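Local atomic coordinates of leucine aminopeptidase 2 (Saccharomyces cerevisiae, PDB entry 2XQ0), a protein that uses a catalytic zinc ion to cleave di- and tripeptides as an aminopeptidase and, weakly, hydrolyses epoxides such as leukotriene A4. Residues E95-R100 / E147-R152; S153-F158 / I202-I207. One frame throughout, in Å; residues are numbered along the deposited sequence.

Interaction 1: residues E95-R100 / E147-R152; sequences EPLGSR and EAIHAR. With BES (2-(3-amino-2-hydroxy-4-phenyl-butyrylamino)-4-methyl-pentanoic acid), chain B.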
ATOM      1  N   GLU A  95     -18.636   7.849  14.433  1.00 28.98           N
ATOM      2  CA  GLU A  95     -18.067   7.388  13.184  1.00 36.62           C
ATOM      3  C   GLU A  95     -17.518   8.573  12.406  1.00 32.09           C
ATOM      4  O   GLU A  95     -18.017   9.687  12.541  1.00 37.11           O
ATOM      5  CB  GLU A  95     -19.105   6.623  12.371  1.00 38.67           C
ATOM      6  CG  GLU A  95     -19.794   5.528  13.170  1.00 40.97           C
ATOM      7  CD  GLU A  95     -18.890   4.348  13.461  1.00 47.56           C
ATOM      8  OE1 GLU A  95     -17.797   4.267  12.862  1.00 43.53           O
ATOM      9  OE2 GLU A  95     -19.282   3.487  14.280  1.00 50.81           O
ATOM     10  N   PRO A  96     -16.474   8.334  11.602  1.00 25.83           N
ATOM     11  CA  PRO A  96     -15.827   7.031  11.512  1.00 27.35           C
ATOM     12  C   PRO A  96     -14.595   6.976  12.403  1.00 30.27           C
ATOM     13  O   PRO A  96     -13.805   6.062  12.237  1.00 26.86           O
ATOM     14  CB  PRO A  96     -15.386   6.981  10.051  1.00 26.67           C
ATOM     15  CG  PRO A  96     -15.057   8.394   9.738  1.00 23.39           C
ATOM     16  CD  PRO A  96     -15.968   9.263  10.573  1.00 28.87           C
ATOM     17  N   LEU A  97     -14.433   7.913  13.336  1.00 16.77           N
ATOM     18  CA  LEU A  97     -13.150   8.009  14.048  1.00 21.34           C
ATOM     19  C   LEU A  97     -12.997   7.154  15.314  1.00 22.00           C
ATOM     20  O   LEU A  97     -11.878   6.987  15.809  1.00 20.96           O
ATOM     21  CB  LEU A  97     -12.803   9.468  14.360  1.00 16.11           C
ATOM     22  CG  LEU A  97     -12.637  10.388  13.142  1.00 23.03           C
ATOM     23  CD1 LEU A  97     -12.242  11.765  13.588  1.00 26.49           C
ATOM     24  CD2 LEU A  97     -11.602   9.806  12.133  1.00 20.36           C
ATOM     25  N   GLY A  98     -14.102   6.655  15.859  1.00 16.61           N
ATOM     26  CA  GLY A  98     -14.029   5.759  17.006  1.00 20.11           C
ATOM     27  C   GLY A  98     -14.449   6.335  18.357  1.00 20.54           C
ATOM     28  O   GLY A  98     -15.247   7.284  18.442  1.00 25.81           O
ATOM     29  N   SER A  99     -13.903   5.752  19.428  1.00 22.77           N
ATOM     30  CA  SER A  99     -14.317   6.078  20.789  1.00 24.52           C
ATOM     31  C   SER A  99     -13.180   6.765  21.521  1.00 26.90           C
ATOM     32  O   SER A  99     -12.152   6.164  21.785  1.00 30.03           O
ATOM     33  CB  SER A  99     -14.717   4.803  21.553  1.00 23.36           C
ATOM     34  OG  SER A  99     -15.801   4.139  20.919  1.00 25.82           O
ATOM     35  N   ARG A 100     -13.359   8.030  21.866  1.00 27.84           N
ATOM     36  CA  ARG A 100     -12.304   8.744  22.566  1.00 20.43           C
ATOM     37  C   ARG A 100     -12.158   8.200  23.985  1.00 22.90           C
ATOM     38  O   ARG A 100     -13.145   8.007  24.684  1.00 23.84           O
ATOM     39  CB  ARG A 100     -12.609  10.244  22.604  1.00 21.74           C
ATOM     40  CG  ARG A 100     -11.564  11.065  23.353  1.00 23.81           C
ATOM     41  CD  ARG A 100     -11.999  12.544  23.469  1.00 23.37           C
ATOM     42  NE  ARG A 100     -11.804  13.287  22.227  1.00 26.01           N
ATOM     43  CZ  ARG A 100     -12.777  13.884  21.547  1.00 30.31           C
ATOM     44  NH1 ARG A 100     -14.021  13.827  21.986  1.00 29.91           N
ATOM     45  NH2 ARG A 100     -12.507  14.543  20.426  1.00 32.04           N
ATOM     46  N   GLU A 147      -2.708   0.803   8.722  1.00 19.82           N
ATOM     47  CA  GLU A 147      -2.903   2.029   7.934  1.00 22.45           C
ATOM     48  C   GLU A 147      -4.327   2.058   7.393  1.00 17.97           C
ATOM     49  O   GLU A 147      -4.807   1.037   6.915  1.00 24.13           O
ATOM     50  CB  GLU A 147      -1.901   2.088   6.776  1.00 23.90           C
ATOM     51  CG  GLU A 147      -1.735   3.487   6.154  1.00 27.71           C
ATOM     52  CD  GLU A 147      -0.616   3.496   5.115  1.00 30.50           C
ATOM     53  OE1 GLU A 147       0.019   2.444   4.955  1.00 33.44           O
ATOM     54  OE2 GLU A 147      -0.384   4.526   4.464  1.00 27.10           O
ATOM     55  N   ALA A 148      -5.017   3.199   7.474  1.00 24.77           N
ATOM     56  CA  ALA A 148      -4.486   4.455   7.992  1.00 23.30           C
ATOM     57  C   ALA A 148      -4.775   4.689   9.476  1.00 22.35           C
ATOM     58  O   ALA A 148      -3.883   5.116  10.212  1.00 19.70           O
ATOM     59  CB  ALA A 148      -5.041   5.623   7.189  1.00 28.12           C
ATOM     60  N   ILE A 149      -6.017   4.448   9.908  1.00 15.70           N
ATOM     61  CA  ILE A 149      -6.378   4.666  11.321  1.00 12.90           C
ATOM     62  C   ILE A 149      -6.914   3.437  12.073  1.00 21.78           C
ATOM     63  O   ILE A 149      -7.867   3.531  12.856  1.00 22.32           O
ATOM     64  CB  ILE A 149      -7.359   5.829  11.478  1.00 17.20           C
ATOM     65  CG1 ILE A 149      -8.638   5.580  10.662  1.00 21.82           C
ATOM     66  CG2 ILE A 149      -6.668   7.151  11.039  1.00 16.99           C
ATOM     67  CD1 ILE A 149      -9.751   6.605  10.947  1.00 31.81           C
ATOM     68  N   HIS A 150      -6.283   2.291  11.870  1.00 21.45           N
ATOM     69  CA  HIS A 150      -6.696   1.078  12.587  1.00 13.87           C
ATOM     70  C   HIS A 150      -5.796   0.771  13.788  1.00 15.65           C
ATOM     71  O   HIS A 150      -6.078  -0.160  14.551  1.00 20.55           O
ATOM     72  CB  HIS A 150      -6.723  -0.117  11.627  1.00 15.78           C
ATOM     73  CG  HIS A 150      -7.757   0.008  10.553  1.00 25.72           C
ATOM     74  ND1 HIS A 150      -9.108  -0.046  10.819  1.00 24.57           N
ATOM     75  CD2 HIS A 150      -7.641   0.215   9.222  1.00 31.56           C
ATOM     76  CE1 HIS A 150      -9.781   0.111   9.693  1.00 31.50           C
ATOM     77  NE2 HIS A 150      -8.915   0.262   8.706  1.00 34.96           N
ATOM     78  N   ALA A 151      -4.711   1.524  13.960  1.00 15.69           N
ATOM     79  CA  ALA A 151      -3.851   1.286  15.127  1.00 14.10           C
ATOM     80  C   ALA A 151      -4.657   1.441  16.412  1.00 18.26           C
ATOM     81  O   ALA A 151      -4.469   0.695  17.375  1.00 20.55           O
ATOM     82  CB  ALA A 151      -2.661   2.205  15.123  1.00 20.04           C
ATOM     83  N   ARG A 152      -5.571   2.405  16.419  1.00 18.15           N
ATOM     84  CA  ARG A 152      -6.447   2.631  17.577  1.00 17.42           C
ATOM     85  C   ARG A 152      -7.392   1.445  17.834  1.00 16.18           C
ATOM     86  O   ARG A 152      -8.075   1.409  18.851  1.00 17.63           O
ATOM     87  CB  ARG A 152      -7.262   3.921  17.390  1.00 10.94           C
ATOM     88  CG  ARG A 152      -8.280   3.820  16.238  1.00 16.20           C
ATOM     89  CD  ARG A 152      -8.896   5.174  15.846  1.00 20.00           C
ATOM     90  NE  ARG A 152      -7.891   6.092  15.304  1.00 16.99           N
ATOM     91  CZ  ARG A 152      -8.133   7.291  14.776  1.00 16.57           C
ATOM     92  NH1 ARG A 152      -9.371   7.787  14.720  1.00 19.34           N
ATOM     93  NH2 ARG A 152      -7.118   8.008  14.303  1.00 16.82           N
TER
HETATM   94  N2  BES B 901       0.885   0.809   2.799  1.00 46.76           N
HETATM   95  C1  BES B 901       0.533   0.915   1.398  1.00 45.88           C
HETATM   96  C6  BES B 901      -0.830   0.266   1.147  1.00 46.67           C
HETATM   97  C7  BES B 901      -1.908   1.012   1.901  1.00 48.03           C
HETATM   98  C8  BES B 901      -1.953   2.401   1.846  1.00 45.10           C
HETATM   99  C12 BES B 901      -2.840   0.316   2.664  1.00 51.51           C
HETATM  100  C9  BES B 901      -2.938   3.092   2.542  1.00 44.27           C
HETATM  101  C11 BES B 901      -3.825   1.009   3.363  1.00 49.59           C
HETATM  102  C10 BES B 901      -3.875   2.399   3.301  1.00 44.60           C
HETATM  103  C2  BES B 901       1.598   0.260   0.509  1.00 44.93           C
HETATM  104  O2  BES B 901       2.924   0.780   0.679  1.00 32.40           O
HETATM  105  C3  BES B 901       1.166   0.455  -0.906  1.00 47.59           C
HETATM  106  O3  BES B 901       1.222   1.560  -1.452  1.00 38.26           O
HETATM  107  N1  BES B 901       0.722  -0.686  -1.416  1.00 55.01           N
HETATM  108  C4  BES B 901       0.208  -0.935  -2.747  1.00 58.17           C
HETATM  109  C13 BES B 901       1.414  -1.497  -3.490  1.00 51.78           C
HETATM  110  C14 BES B 901       1.707  -0.758  -4.789  1.00 54.64           C
HETATM  111  C15 BES B 901       3.158  -0.977  -5.200  1.00 48.21           C
HETATM  112  C16 BES B 901       1.384   0.731  -4.685  1.00 59.03           C
HETATM  113  C5  BES B 901      -0.827  -2.015  -2.610  1.00 58.04           C
HETATM  114  O1  BES B 901      -1.745  -2.087  -3.457  1.00 58.99           O
HETATM  115  O4  BES B 901      -0.733  -2.805  -1.637  1.00 49.54           O

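Interaction 2: residues S153-F158 / I202-I207; sequences SLFPCF and IPAYLI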
ATOM      1  N   SER A 153      -7.440   0.474  16.926  1.00 17.45           N
ATOM      2  CA  SER A 153      -8.288  -0.706  17.167  1.00 20.36           C
ATOM      3  C   SER A 153      -7.433  -1.854  17.696  1.00 21.40           C
ATOM      4  O   SER A 153      -7.944  -2.934  18.053  1.00 22.26           O
ATOM      5  CB  SER A 153      -9.024  -1.097  15.884  1.00 28.83           C
ATOM      6  OG  SER A 153     -10.004  -2.090  16.095  1.00 31.18           O
ATOM      7  N   LEU A 154      -6.122  -1.614  17.747  1.00 22.34           N
ATOM      8  CA  LEU A 154      -5.162  -2.594  18.271  1.00 20.20           C
ATOM      9  C   LEU A 154      -4.649  -2.189  19.663  1.00 24.56           C
ATOM     10  O   LEU A 154      -4.528  -3.029  20.551  1.00 23.04           O
ATOM     11  CB  LEU A 154      -3.980  -2.782  17.309  1.00 18.90           C
ATOM     12  CG  LEU A 154      -2.899  -3.752  17.787  1.00 24.81           C
ATOM     13  CD1 LEU A 154      -3.487  -5.155  18.011  1.00 23.67           C
ATOM     14  CD2 LEU A 154      -1.707  -3.825  16.833  1.00 25.35           C
ATOM     15  N   PHE A 155      -4.356  -0.904  19.851  1.00 22.27           N
ATOM     16  CA  PHE A 155      -4.050  -0.374  21.187  1.00 19.45           C
ATOM     17  C   PHE A 155      -4.412   1.099  21.294  1.00 19.18           C
ATOM     18  O   PHE A 155      -4.415   1.805  20.304  1.00 17.67           O
ATOM     19  CB  PHE A 155      -2.575  -0.585  21.560  1.00 21.11           C
ATOM     20  CG  PHE A 155      -1.598   0.087  20.633  1.00 26.50           C
ATOM     21  CD1 PHE A 155      -0.938   1.246  21.021  1.00 28.36           C
ATOM     22  CD2 PHE A 155      -1.335  -0.437  19.379  1.00 27.72           C
ATOM     23  CE1 PHE A 155      -0.023   1.871  20.167  1.00 33.82           C
ATOM     24  CE2 PHE A 155      -0.428   0.182  18.515  1.00 30.39           C
ATOM     25  CZ  PHE A 155       0.227   1.341  18.912  1.00 27.15           C
ATOM     26  N   PRO A 156      -4.727   1.565  22.511  1.00 23.37           N
ATOM     27  CA  PRO A 156      -5.056   2.981  22.689  1.00 19.70           C
ATOM     28  C   PRO A 156      -3.805   3.816  22.465  1.00 27.59           C
ATOM     29  O   PRO A 156      -2.729   3.460  22.945  1.00 23.89           O
ATOM     30  CB  PRO A 156      -5.542   3.054  24.142  1.00 23.75           C
ATOM     31  CG  PRO A 156      -4.931   1.869  24.824  1.00 26.49           C
ATOM     32  CD  PRO A 156      -4.684   0.815  23.782  1.00 23.13           C
ATOM     33  N   CYS A 157      -3.930   4.896  21.702  1.00 23.86           N
ATOM     34  CA  CYS A 157      -2.758   5.672  21.351  1.00 25.46           C
ATOM     35  C   CYS A 157      -3.111   7.025  20.754  1.00 26.65           C
ATOM     36  O   CYS A 157      -4.279   7.359  20.543  1.00 24.12           O
ATOM     37  CB  CYS A 157      -1.899   4.885  20.348  1.00 24.77           C
ATOM     38  SG  CYS A 157      -2.752   4.432  18.807  1.00 29.81           S
ATOM     39  N   PHE A 158      -2.086   7.821  20.493  1.00 23.56           N
ATOM     40  CA  PHE A 158      -2.273   9.034  19.703  1.00 26.22           C
ATOM     41  C   PHE A 158      -2.163   8.600  18.246  1.00 28.62           C
ATOM     42  O   PHE A 158      -1.075   8.627  17.660  1.00 31.67           O
ATOM     43  CB  PHE A 158      -1.186  10.039  20.032  1.00 24.93           C
ATOM     44  CG  PHE A 158      -1.224  10.538  21.449  1.00 31.53           C
ATOM     45  CD1 PHE A 158      -2.217  11.405  21.869  1.00 29.07           C
ATOM     46  CD2 PHE A 158      -0.259  10.154  22.357  1.00 38.08           C
ATOM     47  CE1 PHE A 158      -2.248  11.879  23.170  1.00 34.13           C
ATOM     48  CE2 PHE A 158      -0.287  10.636  23.663  1.00 38.85           C
ATOM     49  CZ  PHE A 158      -1.285  11.496  24.067  1.00 31.52           C
ATOM     50  N   ILE A 202       8.622   6.100  15.208  1.00 24.32           N
ATOM     51  CA  ILE A 202       7.641   5.792  14.161  1.00 16.95           C
ATOM     52  C   ILE A 202       6.200   6.158  14.568  1.00 21.05           C
ATOM     53  O   ILE A 202       5.892   6.222  15.759  1.00 20.86           O
ATOM     54  CB  ILE A 202       7.728   4.305  13.704  1.00 18.91           C
ATOM     55  CG1 ILE A 202       7.496   3.310  14.868  1.00 17.00           C
ATOM     56  CG2 ILE A 202       9.082   4.024  13.013  1.00 25.78           C
ATOM     57  CD1 ILE A 202       7.137   1.881  14.388  1.00 20.49           C
ATOM     58  N   PRO A 203       5.331   6.450  13.578  1.00 18.91           N
ATOM     59  CA  PRO A 203       3.893   6.636  13.825  1.00 16.86           C
ATOM     60  C   PRO A 203       3.228   5.279  14.128  1.00 23.14           C
ATOM     61  O   PRO A 203       3.730   4.231  13.708  1.00 20.92           O
ATOM     62  CB  PRO A 203       3.377   7.204  12.496  1.00 22.08           C
ATOM     63  CG  PRO A 203       4.322   6.698  11.471  1.00 27.06           C
ATOM     64  CD  PRO A 203       5.670   6.583  12.147  1.00 23.55           C
ATOM     65  N   ALA A 204       2.114   5.300  14.848  1.00 20.43           N
ATOM     66  CA  ALA A 204       1.412   4.066  15.208  1.00 25.80           C
ATOM     67  C   ALA A 204       0.989   3.243  13.985  1.00 16.44           C
ATOM     68  O   ALA A 204       0.892   2.019  14.069  1.00 19.61           O
ATOM     69  CB  ALA A 204       0.184   4.374  16.085  1.00 22.69           C
ATOM     70  N   TYR A 205       0.711   3.905  12.865  1.00 18.07           N
ATOM     71  CA  TYR A 205       0.118   3.188  11.733  1.00 12.84           C
ATOM     72  C   TYR A 205       1.157   2.239  11.105  1.00 17.92           C
ATOM     73  O   TYR A 205       0.800   1.352  10.358  1.00 20.38           O
ATOM     74  CB  TYR A 205      -0.479   4.138  10.693  1.00 21.71           C
ATOM     75  CG  TYR A 205       0.529   4.789   9.773  1.00 23.62           C
ATOM     76  CD1 TYR A 205       1.056   4.097   8.685  1.00 22.63           C
ATOM     77  CD2 TYR A 205       0.940   6.086   9.984  1.00 23.60           C
ATOM     78  CE1 TYR A 205       1.961   4.690   7.842  1.00 19.62           C
ATOM     79  CE2 TYR A 205       1.860   6.690   9.149  1.00 24.43           C
ATOM     80  CZ  TYR A 205       2.363   5.988   8.081  1.00 28.01           C
ATOM     81  OH  TYR A 205       3.276   6.580   7.248  1.00 26.50           O
ATOM     82  N   LEU A 206       2.436   2.435  11.441  1.00 13.27           N
ATOM     83  CA  LEU A 206       3.526   1.598  10.924  1.00 13.48           C
ATOM     84  C   LEU A 206       3.792   0.358  11.783  1.00 19.66           C
ATOM     85  O   LEU A 206       4.573  -0.518  11.403  1.00 18.36           O
ATOM     86  CB  LEU A 206       4.815   2.406  10.799  1.00 16.39           C
ATOM     87  CG  LEU A 206       4.800   3.416   9.648  1.00 26.34           C
ATOM     88  CD1 LEU A 206       6.092   4.209   9.627  1.00 28.15           C
ATOM     89  CD2 LEU A 206       4.616   2.682   8.344  1.00 23.73           C
ATOM     90  N   ILE A 207       3.152   0.288  12.944  1.00 18.75           N
ATOM     91  CA  ILE A 207       3.322  -0.885  13.781  1.00 21.30           C
ATOM     92  C   ILE A 207       2.822  -2.094  13.017  1.00 16.51           C
ATOM     93  O   ILE A 207       1.795  -2.038  12.328  1.00 20.43           O
ATOM     94  CB  ILE A 207       2.606  -0.770  15.124  1.00 24.95           C
ATOM     95  CG1 ILE A 207       3.335   0.245  16.012  1.00 24.90           C
ATOM     96  CG2 ILE A 207       2.547  -2.131  15.819  1.00 27.84           C
ATOM     97  CD1 ILE A 207       4.737  -0.226  16.395  1.00 22.69           C
TER
HETATM   98  O   HOH W   1       1.245   7.645  16.213  1.00 20.88           O

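Interaction 1: residues E95-R100 / E147-R152
Arg152 reaches over to Leu97 and ends on its carbonyl oxygen. Followed outward, the side chain leaves CB with CG tucked between the two backbone branches (chi1 67°), CD comes 3.5 Å from Leu97 O, and a bend at chi3 brings NH1 round to donate to that same oxygen at 2.8 Å. The bond runs in the carbonyl plane to a lone pair and lies nearly flat with the guanidinium. Ile149 CB sits over one face of that group, toward its rim, while NE pairs with Asp159 and NH2 bonds to Ser20 O, so several anchors fix its rotation. Beside the polar link, Leu97 CD2 meets Ile149 CD1 at 3.9 Å, the two side chains meeting at a slant. At the other end of 147-152, beyond the contact, the extended Glu147 chain lies over one face of bestatin's phenyl ring, CG 3.7 Å from its C10, and OE1 accepts a hydrogen bond from the amine N2 at 2.8 Å. A glutamine here would keep the length but not the charge, and would probably hold the ligand's amine less firmly. Glu277 also bonds to bestatin; 147-152 thus leads from an N-terminal-domain loop into the substrate pocket, consistent with amino-end recognition in M1 aminopeptidases.

Interaction 2: residues S153-F158 / I202-I207
Ala204, Phe155 and Ile207 bury the largest areas here: Phe155 CZ and Cys157 SG converge on the methyl of Ala204, while Ile207 touches the same ring atom from beside it. Ala204 CB is 4.0 Å from Cys157 SG and 4.1 Å from Phe155 CZ, so a thiol and the far end of an aromatic ring share one methyl group. Phe155 is placed for this by its first torsion: at chi1 60° CG stands over the backbone, flanked by N and C, and the ring projects from the 153-158 loop toward the short 3-10 turn at 204-206. Both Ala204 and Ile207 approach that ring obliquely, and Ile207 CG1 lies 4.4 Å from CZ, a looser touch than the methyl makes. The turn is held by its own backbone, where Ile207 N donates to Ala204 O at 3.1 Å, and Ala204 and Ile207 both direct their CB toward the 153-158 loop. No direct hydrogen bond joins the segments; a water accepts from Ala204 N at 2.8 Å and lies 2.9 Å from Phe158 O, to which it can donate. Behind the loop, Phe155 rests on Leu35 and Phe118, and Cys157 on Phe52, residues of strands in the large mixed sheet. The contact is thus a buried apolar seam within the N-terminal domain of the M1 fold, joining that sheet to 202-207, whose Ile207 lies about 4 Å, side chain to side chain, from Leu146 of the substrate-binding site.

How the interactions relate
From the N terminus, the chain passes strand 84-90 and reaches 95-100, the first half of interaction 1. Forty-six residues later, after strands including 101-104, 111-120 and 141-144, it returns as 147-152 and closes that loop. Segment 153-158 follows directly and opens interaction 2, which closes at 202-207 after strands 165-172 and 193-199. The two loops therefore run in series, neither nested nor crossed. Their centres are 10 Å apart, and they touch: Ala151 CB packs 3.7 Å from Ala204 CB, and Glu147 CG 3.8 Å from Tyr205 CD1. The continuous run 147-158 thus ties the 95-100 loop to the 202-207 segment, with Glu147 at its start reaching the ligand pocket.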